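O-methyltransferase family 2 (Planctopirus limnophila, PDB 5I2H) probably transfers a methyl group from S-adenosyl-L-methionine to a hydroxyl of its substrate, and binds the flavone apigenin in this crystal. Local coordinates at residues L215-F226 with T242-G253. Residues are numbered along the deposited sequence; the frame is centred on the assembly and turned at random. Where two conformers were deposited one is given.
Sequences LQKYPTWRGIIF and TGVRDRLELHAG
Arg247 reaches into the turn after helix 209-217, its guanidinium ringed by backbone carbonyls. NH1 and NH2 both grip Leu215 O, in the guanidinium plane and from one face of the carbonyl, NH2 at 2.7 Å; NH1 also bonds Trp221 O at 2.9 Å and, weakly, Tyr218 O. A bend at chi3 (-74°) swings the guanidinium onto the Leu215 and Trp221 carbonyls; Pro219 O lies over one face without bonding. A leucine here would probably leave these two carbonyls without this donor and the turn less firmly tied to the start of strand 248-252. The tight side is apolar: Leu248 CD1 sits against Gly223, 3.8 Å from Leu215 CD1, and Ile225 CG1 meets Leu250 CD2 at 3.7 Å. Looser are the solvent-facing polar ends: in one of its two conformers Arg222 NH2 forms a salt bridge to Glu249 OE2 (3.0 Å), planes 61° apart, while OE1 accepts a hydrogen bond from His251 NE2. Four backbone bonds, beginning with Gly223 N to Arg247 O, zip the strands in parallel. With helix 229-241, packed on Ile225, Leu248 and Leu250, they make the right-handed beta-alpha-beta crossover of a Rossmann-like methyltransferase domain: 248-252 is outermost in this chain's sheet, and 199-203 flanks 222-227 beyond.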
# COMPACT_ATOMS: atom_id res chain seq x y z
N LEU A 215 25.03 -13.60 -21.70
CA LEU A 215 25.99 -14.57 -22.24
C LEU A 215 25.30 -15.76 -22.89
O LEU A 215 25.86 -16.34 -23.84
CB LEU A 215 26.94 -15.08 -21.15
CG LEU A 215 27.90 -14.04 -20.56
CD1 LEU A 215 28.83 -14.71 -19.51
CD2 LEU A 215 28.71 -13.31 -21.65
N GLN A 216 24.12 -16.19 -22.40
CA GLN A 216 23.37 -17.22 -23.12
C GLN A 216 22.86 -16.71 -24.46
O GLN A 216 22.81 -17.47 -25.44
CB GLN A 216 22.21 -17.75 -22.28
CG GLN A 216 22.62 -18.46 -21.00
CD GLN A 216 21.45 -19.20 -20.41
OE1 GLN A 216 20.30 -18.92 -20.77
NE2 GLN A 216 21.71 -20.17 -19.54
N LYS A 217 22.49 -15.44 -24.53
CA LYS A 217 22.01 -14.90 -25.79
C LYS A 217 23.14 -14.74 -26.80
O LYS A 217 22.92 -14.88 -28.01
CB LYS A 217 21.34 -13.56 -25.55
CG LYS A 217 20.88 -12.92 -26.87
CD LYS A 217 19.81 -11.94 -26.66
CE LYS A 217 19.01 -11.79 -27.96
NZ LYS A 217 18.09 -12.95 -28.23
N TYR A 218 24.35 -14.42 -26.32
CA TYR A 218 25.48 -14.06 -27.17
C TYR A 218 26.62 -15.02 -26.84
O TYR A 218 27.49 -14.72 -26.01
CB TYR A 218 25.89 -12.61 -26.93
CG TYR A 218 24.90 -11.58 -27.42
CD1 TYR A 218 24.77 -11.30 -28.78
CD2 TYR A 218 24.11 -10.87 -26.53
CE1 TYR A 218 23.89 -10.35 -29.23
CE2 TYR A 218 23.22 -9.91 -26.97
CZ TYR A 218 23.10 -9.65 -28.32
OH TYR A 218 22.22 -8.69 -28.76
N PRO A 219 26.65 -16.18 -27.49
CA PRO A 219 27.65 -17.21 -27.14
C PRO A 219 29.10 -16.80 -27.36
O PRO A 219 30.01 -17.47 -26.83
CB PRO A 219 27.27 -18.38 -28.06
CG PRO A 219 25.85 -18.11 -28.45
CD PRO A 219 25.69 -16.64 -28.50
N THR A 220 29.37 -15.75 -28.14
CA THR A 220 30.74 -15.31 -28.36
C THR A 220 31.19 -14.27 -27.35
O THR A 220 32.35 -13.83 -27.41
CB THR A 220 30.93 -14.71 -29.75
OG1 THR A 220 30.12 -13.53 -29.88
CG2 THR A 220 30.53 -15.70 -30.82
N TRP A 221 30.31 -13.84 -26.45
CA TRP A 221 30.70 -12.80 -25.51
C TRP A 221 31.34 -13.40 -24.28
O TRP A 221 31.27 -14.60 -24.03
CB TRP A 221 29.49 -11.96 -25.07
CG TRP A 221 28.93 -11.08 -26.14
CD1 TRP A 221 29.06 -11.25 -27.49
CD2 TRP A 221 28.14 -9.92 -25.94
NE1 TRP A 221 28.36 -10.25 -28.15
CE2 TRP A 221 27.79 -9.42 -27.22
CE3 TRP A 221 27.68 -9.24 -24.80
CZ2 TRP A 221 27.02 -8.27 -27.39
CZ3 TRP A 221 26.91 -8.11 -24.97
CH2 TRP A 221 26.59 -7.63 -26.26
N ARG A 222 31.98 -12.53 -23.48
CA ARG A 222 32.51 -12.90 -22.18
C ARG A 222 31.99 -11.91 -21.15
O ARG A 222 31.74 -10.75 -21.46
CB ARG A 222 34.06 -12.91 -22.12
CG ARG A 222 34.71 -14.04 -22.90
CD ARG A 222 36.23 -14.14 -22.65
NE ARG A 222 36.66 -14.28 -21.25
CZ ARG A 222 36.91 -15.45 -20.65
NH1 ARG A 222 36.75 -16.59 -21.31
NH2 ARG A 222 37.32 -15.48 -19.38
N GLY A 223 31.86 -12.37 -19.92
CA GLY A 223 31.32 -11.55 -18.86
C GLY A 223 32.27 -11.47 -17.68
O GLY A 223 33.08 -12.37 -17.45
N ILE A 224 32.16 -10.38 -16.94
CA ILE A 224 32.94 -10.17 -15.73
C ILE A 224 31.98 -9.63 -14.68
O ILE A 224 31.31 -8.62 -14.90
CB ILE A 224 34.10 -9.18 -15.95
CG1 ILE A 224 35.04 -9.66 -17.07
CG2 ILE A 224 34.82 -8.97 -14.64
CD1 ILE A 224 36.10 -8.63 -17.46
N ILE A 225 31.88 -10.32 -13.55
CA ILE A 225 31.15 -9.80 -12.41
C ILE A 225 32.15 -9.19 -11.44
O ILE A 225 33.08 -9.88 -10.98
CB ILE A 225 30.35 -10.91 -11.70
CG1 ILE A 225 29.60 -11.79 -12.72
CG2 ILE A 225 29.46 -10.28 -10.61
CD1 ILE A 225 28.60 -11.01 -13.61
N PHE A 226 31.94 -7.94 -11.08
CA PHE A 226 32.80 -7.19 -10.15
C PHE A 226 31.97 -6.88 -8.91
O PHE A 226 30.95 -6.19 -9.01
CB PHE A 226 33.28 -5.91 -10.86
CG PHE A 226 34.22 -5.05 -10.05
CD1 PHE A 226 33.75 -4.29 -8.98
CD2 PHE A 226 35.54 -4.87 -10.44
CE1 PHE A 226 34.60 -3.45 -8.27
CE2 PHE A 226 36.39 -4.02 -9.74
CZ PHE A 226 35.93 -3.32 -8.65
N THR A 242 23.78 -22.05 -15.06
CA THR A 242 23.38 -21.52 -16.35
C THR A 242 24.37 -21.90 -17.45
O THR A 242 24.16 -21.53 -18.61
CB THR A 242 23.23 -19.98 -16.31
OG1 THR A 242 24.45 -19.39 -15.84
CG2 THR A 242 22.06 -19.57 -15.38
N GLY A 243 25.44 -22.64 -17.11
CA GLY A 243 26.36 -23.15 -18.11
C GLY A 243 27.24 -22.12 -18.79
O GLY A 243 27.74 -22.38 -19.88
N VAL A 244 27.44 -20.95 -18.17
CA VAL A 244 28.28 -19.91 -18.75
C VAL A 244 29.57 -19.72 -17.95
O VAL A 244 30.33 -18.78 -18.21
CB VAL A 244 27.52 -18.58 -18.89
CG1 VAL A 244 26.29 -18.77 -19.82
CG2 VAL A 244 27.13 -18.06 -17.52
N ARG A 245 29.84 -20.62 -17.01
CA ARG A 245 30.99 -20.48 -16.11
C ARG A 245 32.31 -20.27 -16.86
O ARG A 245 33.17 -19.49 -16.41
CB ARG A 245 31.05 -21.74 -15.24
CG ARG A 245 32.32 -22.03 -14.51
CD ARG A 245 32.38 -21.21 -13.30
NE ARG A 245 32.99 -19.93 -13.60
CZ ARG A 245 33.46 -19.13 -12.67
NH1 ARG A 245 34.03 -17.96 -13.01
NH2 ARG A 245 33.33 -19.50 -11.40
N ASP A 246 32.50 -20.97 -17.98
CA ASP A 246 33.77 -20.87 -18.68
C ASP A 246 33.94 -19.52 -19.38
O ASP A 246 35.07 -19.19 -19.77
CB ASP A 246 33.89 -22.03 -19.68
CG ASP A 246 34.08 -23.40 -18.99
OD1 ASP A 246 34.64 -23.48 -17.88
OD2 ASP A 246 33.67 -24.43 -19.58
N ARG A 247 32.88 -18.72 -19.51
CA ARG A 247 32.96 -17.43 -20.17
C ARG A 247 32.71 -16.29 -19.19
O ARG A 247 32.47 -15.15 -19.60
CB ARG A 247 31.98 -17.35 -21.35
CG ARG A 247 32.31 -18.28 -22.49
CD ARG A 247 31.40 -17.99 -23.67
NE ARG A 247 30.02 -18.46 -23.47
CZ ARG A 247 28.91 -17.73 -23.61
NH1 ARG A 247 28.98 -16.42 -23.93
NH2 ARG A 247 27.73 -18.31 -23.44
N LEU A 248 32.77 -16.59 -17.90
CA LEU A 248 32.53 -15.62 -16.84
C LEU A 248 33.74 -15.58 -15.90
O LEU A 248 34.28 -16.62 -15.53
CB LEU A 248 31.25 -15.99 -16.07
CG LEU A 248 30.67 -14.95 -15.15
CD1 LEU A 248 30.01 -13.83 -15.98
CD2 LEU A 248 29.67 -15.61 -14.24
N GLU A 249 34.16 -14.38 -15.53
CA GLU A 249 35.14 -14.20 -14.48
C GLU A 249 34.49 -13.44 -13.34
O GLU A 249 33.65 -12.57 -13.57
CB GLU A 249 36.35 -13.40 -14.92
CG GLU A 249 37.09 -13.98 -16.07
CD GLU A 249 38.14 -13.01 -16.64
OE1 GLU A 249 38.39 -11.90 -16.08
OE2 GLU A 249 38.70 -13.38 -17.67
N LEU A 250 34.92 -13.76 -12.12
CA LEU A 250 34.42 -13.14 -10.89
C LEU A 250 35.58 -12.39 -10.24
O LEU A 250 36.59 -13.01 -9.88
CB LEU A 250 33.85 -14.19 -9.93
CG LEU A 250 32.87 -15.17 -10.58
CD1 LEU A 250 32.46 -16.30 -9.58
CD2 LEU A 250 31.64 -14.44 -11.14
N HIS A 251 35.44 -11.08 -10.11
CA HIS A 251 36.48 -10.23 -9.54
C HIS A 251 35.98 -9.52 -8.30
O HIS A 251 34.96 -8.81 -8.35
CB HIS A 251 36.96 -9.19 -10.55
CG HIS A 251 37.64 -9.79 -11.72
ND1 HIS A 251 38.99 -9.62 -11.94
CD2 HIS A 251 37.19 -10.59 -12.70
CE1 HIS A 251 39.32 -10.25 -13.06
NE2 HIS A 251 38.25 -10.85 -13.54
N ALA A 252 36.71 -9.70 -7.19
CA ALA A 252 36.43 -8.98 -5.96
C ALA A 252 37.07 -7.61 -6.06
O ALA A 252 38.22 -7.47 -6.50
CB ALA A 252 36.98 -9.74 -4.74
N GLY A 253 36.33 -6.59 -5.69
CA GLY A 253 36.92 -5.28 -5.71
C GLY A 253 35.97 -4.26 -5.14
O GLY A 253 34.78 -4.52 -4.94
O HOH W 1 37.47 -11.21 -20.00